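Local coordinates for uncharacterized protein (Bacteroides ovatus, PDB 4E6F), which is of unknown function but carries a DUF4468 domain with a TBP-like fold, an antiparallel sheet packed against helices, at residues G16-V21 with V25-E30; R116-Y119 with E123-K126. All blocks are in the same frame, centred on the assembly; numbering follows the deposited sequence. Where two conformers were deposited one is given.

Contact 1: G16-V21 with V25-E30; sequences GAVPEV and VVFSKE
The Phe27 ring receives the carbonyl of Ala17 at its edge, near the ring plane, with Ala17 O 3.3 Å from Phe27 CE2. Pro19 CD and Val18 CA approach the ring obliquely, and Thr155 and Ala159 of helix 149-169 also touch the phenylalanine side chain. CG of Phe27 lies anti to its own carbonyl carbon (chi1 -65°), a setting that carries the CD2 and CE2 side to the 16-21 segment although the CB bond does not head there. The pyrrolidine of Pro19 crosses the phenylalanine side chain at about a right angle, Pro19 CD standing 3.9 Å from Phe27 CD2. The loop of Ala17 to Pro19 leads into a beta hairpin, strand 20-21 with strand 24-32, at one edge of the antiparallel sheet of the TBP-like fold. Beside the bridge of Glu20 with Val25, an antiparallel non-hydrogen-bonded pair with CA to CA 4.5 Å, one backbone hydrogen bond ties the segments: Val26 N to Pro19 O, 3.0 Å, with 163° at the hydrogen, the donor tilted 34° from the carbonyl plane. A CA-H contact from Val25 reaches the same oxygen. Two separate apolar contacts complete the interface: Val18 CG1 meets Val25 CG1 at 3.8 Å, the two side chains crossing obliquely, and Val21 CB rests 4.1 Å from Val26 CG2.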
loop_
_atom_site.group_PDB
_atom_site.type_symbol
_atom_site.label_atom_id
_atom_site.label_comp_id
_atom_site.label_asym_id
_atom_site.label_seq_id
_atom_site.Cartn_x
_atom_site.Cartn_y
_atom_site.Cartn_z
ATOM N N GLY A 16 -5.013 -11.087 9.811
ATOM C CA GLY A 16 -5.495 -9.751 9.456
ATOM C C GLY A 16 -4.532 -8.793 8.765
ATOM O O GLY A 16 -4.934 -7.683 8.398
ATOM N N ALA A 17 -3.250 -9.186 8.585
ATOM C CA ALA A 17 -2.271 -8.277 7.974
ATOM C C ALA A 17 -2.543 -8.008 6.492
ATOM O O ALA A 17 -2.100 -6.975 5.983
ATOM C CB ALA A 17 -0.877 -8.846 8.136
ATOM N N VAL A 18 -3.210 -8.946 5.785
ATOM C CA VAL A 18 -3.478 -8.804 4.346
ATOM C C VAL A 18 -5.006 -8.893 4.152
ATOM O O VAL A 18 -5.552 -9.993 3.984
ATOM C CB VAL A 18 -2.710 -9.866 3.503
ATOM C CG1 VAL A 18 -3.061 -9.747 2.012
ATOM C CG2 VAL A 18 -1.197 -9.748 3.711
ATOM N N PRO A 19 -5.724 -7.760 4.235
ATOM C CA PRO A 19 -7.180 -7.830 4.153
ATOM C C PRO A 19 -7.667 -8.132 2.754
ATOM O O PRO A 19 -7.046 -7.735 1.758
ATOM C CB PRO A 19 -7.639 -6.424 4.591
ATOM C CG PRO A 19 -6.432 -5.782 5.251
ATOM C CD PRO A 19 -5.269 -6.382 4.496
ATOM N N GLU A 20 -8.808 -8.821 2.698
ATOM C CA GLU A 20 -9.474 -9.156 1.445
ATOM C C GLU A 20 -10.869 -8.558 1.461
ATOM O O GLU A 20 -11.567 -8.613 2.485
ATOM C CB GLU A 20 -9.537 -10.666 1.231
ATOM C CG GLU A 20 -8.164 -11.267 1.008
ATOM C CD GLU A 20 -8.182 -12.780 0.993
ATOM O OE1 GLU A 20 -8.760 -13.357 0.041
ATOM O OE2 GLU A 20 -7.633 -13.390 1.941
ATOM N N VAL A 21 -11.251 -7.950 0.333
ATOM C CA VAL A 21 -12.569 -7.332 0.138
ATOM C C VAL A 21 -13.095 -7.854 -1.191
ATOM O O VAL A 21 -12.431 -7.676 -2.214
ATOM C CB VAL A 21 -12.539 -5.779 0.176
ATOM C CG1 VAL A 21 -13.944 -5.206 -0.086
ATOM C CG2 VAL A 21 -11.981 -5.262 1.492
ATOM N N VAL A 25 -7.268 -8.382 -2.649
ATOM C CA VAL A 25 -6.435 -7.796 -1.601
ATOM C C VAL A 25 -6.617 -6.287 -1.608
ATOM O O VAL A 25 -6.396 -5.627 -2.639
ATOM C CB VAL A 25 -4.952 -8.194 -1.756
ATOM C CG1 VAL A 25 -4.061 -7.382 -0.802
ATOM C CG2 VAL A 25 -4.785 -9.688 -1.509
ATOM N N VAL A 26 -7.007 -5.731 -0.453
ATOM C CA VAL A 26 -7.158 -4.292 -0.309
ATOM C C VAL A 26 -6.601 -3.891 1.048
ATOM O O VAL A 26 -7.194 -4.258 2.065
ATOM C CB VAL A 26 -8.635 -3.837 -0.434
ATOM C CG1 VAL A 26 -8.758 -2.313 -0.284
ATOM C CG2 VAL A 26 -9.259 -4.296 -1.756
ATOM N N PHE A 27 -5.488 -3.159 1.086
ATOM C CA PHE A 27 -5.017 -2.613 2.368
ATOM C C PHE A 27 -5.771 -1.322 2.594
ATOM O O PHE A 27 -6.014 -0.595 1.634
ATOM C CB PHE A 27 -3.500 -2.355 2.337
ATOM C CG PHE A 27 -2.652 -3.593 2.196
ATOM C CD1 PHE A 27 -2.298 -4.074 0.941
ATOM C CD2 PHE A 27 -2.207 -4.282 3.323
ATOM C CE1 PHE A 27 -1.499 -5.222 0.806
ATOM C CE2 PHE A 27 -1.406 -5.437 3.187
ATOM C CZ PHE A 27 -1.062 -5.897 1.932
ATOM N N SER A 28 -6.169 -1.034 3.818
ATOM C CA SER A 28 -6.910 0.205 4.036
ATOM C C SER A 28 -6.628 0.809 5.399
ATOM O O SER A 28 -6.258 0.110 6.357
ATOM C CB SER A 28 -8.408 -0.017 3.880
ATOM O OG SER A 28 -8.894 -0.902 4.871
ATOM N N LYS A 29 -6.826 2.120 5.474
ATOM C CA LYS A 29 -6.704 2.841 6.726
ATOM C C LYS A 29 -7.642 3.997 6.697
ATOM O O LYS A 29 -7.739 4.723 5.687
ATOM C CB LYS A 29 -5.264 3.323 6.983
ATOM C CG LYS A 29 -5.017 3.910 8.402
ATOM C CD LYS A 29 -4.781 2.843 9.434
ATOM C CE LYS A 29 -3.372 2.312 9.405
ATOM N NZ LYS A 29 -3.206 1.140 10.301
ATOM N N GLU A 30 -8.346 4.173 7.814
ATOM C CA GLU A 30 -9.230 5.306 7.986
ATOM C C GLU A 30 -8.517 6.358 8.806
ATOM O O GLU A 30 -7.743 6.017 9.736
ATOM C CB GLU A 30 -10.539 4.927 8.693
ATOM C CG GLU A 30 -11.497 4.088 7.868
ATOM C CD GLU A 30 -12.738 3.610 8.600
ATOM O OE1 GLU A 30 -12.726 3.572 9.852
ATOM O OE2 GLU A 30 -13.723 3.255 7.913
#

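Contact 2: R116-Y119 with E123-K126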
loop_
_atom_site.group_PDB
_atom_site.type_symbol
_atom_site.label_atom_id
_atom_site.label_comp_id
_atom_site.label_asym_id
_atom_site.label_seq_id
_atom_site.Cartn_x
_atom_site.Cartn_y
_atom_site.Cartn_z
ATOM N N ARG A 116 -0.122 -5.986 -8.102
ATOM C CA ARG A 116 0.452 -7.051 -8.910
ATOM C C ARG A 116 1.944 -6.845 -8.999
ATOM O O ARG A 116 2.436 -5.713 -9.053
ATOM C CB ARG A 116 -0.201 -7.128 -10.300
ATOM C CG ARG A 116 -0.051 -5.878 -11.122
ATOM C CD ARG A 116 -0.768 -5.992 -12.467
ATOM N NE ARG A 116 -0.742 -4.705 -13.161
ATOM C CZ ARG A 116 0.266 -4.280 -13.914
ATOM N NH1 ARG A 116 1.330 -5.053 -14.110
ATOM N NH2 ARG A 116 0.222 -3.080 -14.472
ATOM N N PHE A 117 2.656 -7.953 -9.034
ATOM C CA PHE A 117 4.107 -7.967 -9.056
ATOM C C PHE A 117 4.636 -8.442 -10.379
ATOM O O PHE A 117 4.036 -9.329 -11.005
ATOM C CB PHE A 117 4.624 -8.916 -7.967
ATOM C CG PHE A 117 4.096 -8.638 -6.577
ATOM C CD1 PHE A 117 4.596 -7.575 -5.822
ATOM C CD2 PHE A 117 3.096 -9.434 -6.023
ATOM C CE1 PHE A 117 4.091 -7.302 -4.538
ATOM C CE2 PHE A 117 2.600 -9.174 -4.733
ATOM C CZ PHE A 117 3.119 -8.125 -3.991
ATOM N N THR A 118 5.756 -7.845 -10.804
ATOM C CA THR A 118 6.488 -8.253 -12.006
ATOM C C THR A 118 7.902 -8.515 -11.525
ATOM O O THR A 118 8.636 -7.587 -11.160
ATOM C CB THR A 118 6.386 -7.227 -13.126
ATOM O OG1 THR A 118 5.008 -6.947 -13.351
ATOM C CG2 THR A 118 7.029 -7.735 -14.424
ATOM N N TYR A 119 8.274 -9.784 -11.506
ATOM C CA TYR A 119 9.535 -10.226 -10.933
ATOM C C TYR A 119 10.463 -10.787 -11.998
ATOM O O TYR A 119 10.044 -11.641 -12.787
ATOM C CB TYR A 119 9.207 -11.310 -9.884
ATOM C CG TYR A 119 10.370 -11.763 -9.026
ATOM C CD1 TYR A 119 11.029 -10.871 -8.179
ATOM C CD2 TYR A 119 10.726 -13.105 -8.957
ATOM C CE1 TYR A 119 12.066 -11.294 -7.352
ATOM C CE2 TYR A 119 11.754 -13.539 -8.119
ATOM C CZ TYR A 119 12.394 -12.634 -7.295
ATOM O OH TYR A 119 13.394 -13.071 -6.455
ATOM N N GLU A 123 8.026 -12.850 -14.645
ATOM C CA GLU A 123 7.168 -13.561 -13.709
ATOM C C GLU A 123 6.122 -12.580 -13.184
ATOM O O GLU A 123 6.478 -11.537 -12.631
ATOM C CB GLU A 123 7.993 -14.180 -12.573
ATOM C CG GLU A 123 9.078 -15.138 -13.056
ATOM C CD GLU A 123 10.032 -15.637 -11.983
ATOM O OE1 GLU A 123 9.613 -15.754 -10.809
ATOM O OE2 GLU A 123 11.199 -15.931 -12.322
ATOM N N LYS A 124 4.843 -12.882 -13.422
ATOM C CA LYS A 124 3.735 -12.007 -13.021
ATOM C C LYS A 124 2.949 -12.679 -11.930
ATOM O O LYS A 124 2.487 -13.807 -12.115
ATOM C CB LYS A 124 2.839 -11.672 -14.237
ATOM C CG LYS A 124 3.615 -11.088 -15.409
ATOM C CD LYS A 124 3.257 -9.654 -15.712
ATOM C CE LYS A 124 3.892 -9.209 -17.008
ATOM N NZ LYS A 124 3.610 -7.780 -17.301
ATOM N N TYR A 125 2.791 -11.998 -10.777
ATOM C CA TYR A 125 2.076 -12.558 -9.628
ATOM C C TYR A 125 1.021 -11.610 -9.123
ATOM O O TYR A 125 1.340 -10.459 -8.821
ATOM C CB TYR A 125 3.026 -12.865 -8.445
ATOM C CG TYR A 125 4.146 -13.824 -8.773
ATOM C CD1 TYR A 125 3.895 -15.184 -8.956
ATOM C CD2 TYR A 125 5.463 -13.382 -8.883
ATOM C CE1 TYR A 125 4.925 -16.076 -9.266
ATOM C CE2 TYR A 125 6.507 -14.272 -9.155
ATOM C CZ TYR A 125 6.227 -15.612 -9.378
ATOM O OH TYR A 125 7.246 -16.500 -9.663
ATOM N N LYS A 126 -0.227 -12.071 -9.026
ATOM C CA LYS A 126 -1.312 -11.235 -8.486
ATOM C C LYS A 126 -1.280 -11.367 -6.964
ATOM O O LYS A 126 -1.093 -12.481 -6.456
ATOM C CB LYS A 126 -2.685 -11.668 -9.036
ATOM C CG LYS A 126 -2.848 -11.467 -10.535
ATOM C CD LYS A 126 -4.214 -11.968 -10.998
ATOM C CE LYS A 126 -4.368 -11.996 -12.507
ATOM N NZ LYS A 126 -3.701 -13.178 -13.125
HETATM O O HOH W 1 4.294 -5.761 -15.576
#
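Arg116 CA makes a CA-H contact with Tyr125 O, at the non-hydrogen-bonded pairing of Arg116 with Lys126. The Arg116 guanidinium meets a water at the edge, in plane, through a weak bond from NH1. Phe117 is the hydrogen-bonded partner of Tyr125: Phe117 N reaches Tyr125 O at 2.8 Å, nearly straight at 172° and in the carbonyl plane, and Tyr125 N returns a bond to Phe117 O at 3.0 Å. Phe117 CD2 packs 4.2 Å from Tyr125 CB, and Trp151 meets the phenylalanine ring edge-to-face. On the face shared with Arg116, Thr118 and Lys124 lie side by side. Thr118 OG1 is 2.6 Å from the water, which also accepts from Lys124 NZ at 2.7 Å; it thus joins Thr118 and Lys124 and, weakly, Arg116, and probably eases the nearness of the two like charges. Tyr119 N bonds Glu123 O at 2.8 Å, and Glu123 N bonds Tyr119 O. Glu123 OE1 sits at the edge of the Tyr119 ring, in its plane, 3.4 Å from Tyr119 CD2, with the carboxylate turned 78° from the ring. In the conformer described, Tyr125 OH donates to that OE1 at 2.7 Å, while Tyr119 OH pairs with Asp91 and Lys150. Replacing Glu123 by an alanine is likely to leave the Tyr125 hydroxyl without this acceptor and strip the edge of the Tyr119 ring of its carboxylate neighbour. Paired hydrogen bonds at alternate residues and a strand angle of 162° are those of a regular antiparallel beta hairpin, here ending strand 107-119 of the TBP-like sheet.

Overall arrangement
Both contacts are hairpins on one antiparallel sheet, and their longer strands, 24-32 and 107-119, are neighbours in it; the backbone bonds of Phe27 with Leu112 and of Lys29 with Val110 join them. The centres lie 19 Å apart and the nearest atoms about 7 Å, without touching. Contact 1 is the more buried, its centre 9 Å from that of the chain, and is held by aliphatic and ring packing with one backbone hydrogen bond. Contact 2, 15 Å out and partly buried, has four such bonds, and its side chains add a water bridge and a carboxylate-to-hydroxyl bond. Helix 149-169 serves both, touching Phe27 in one and Phe117 and Tyr119 in the other.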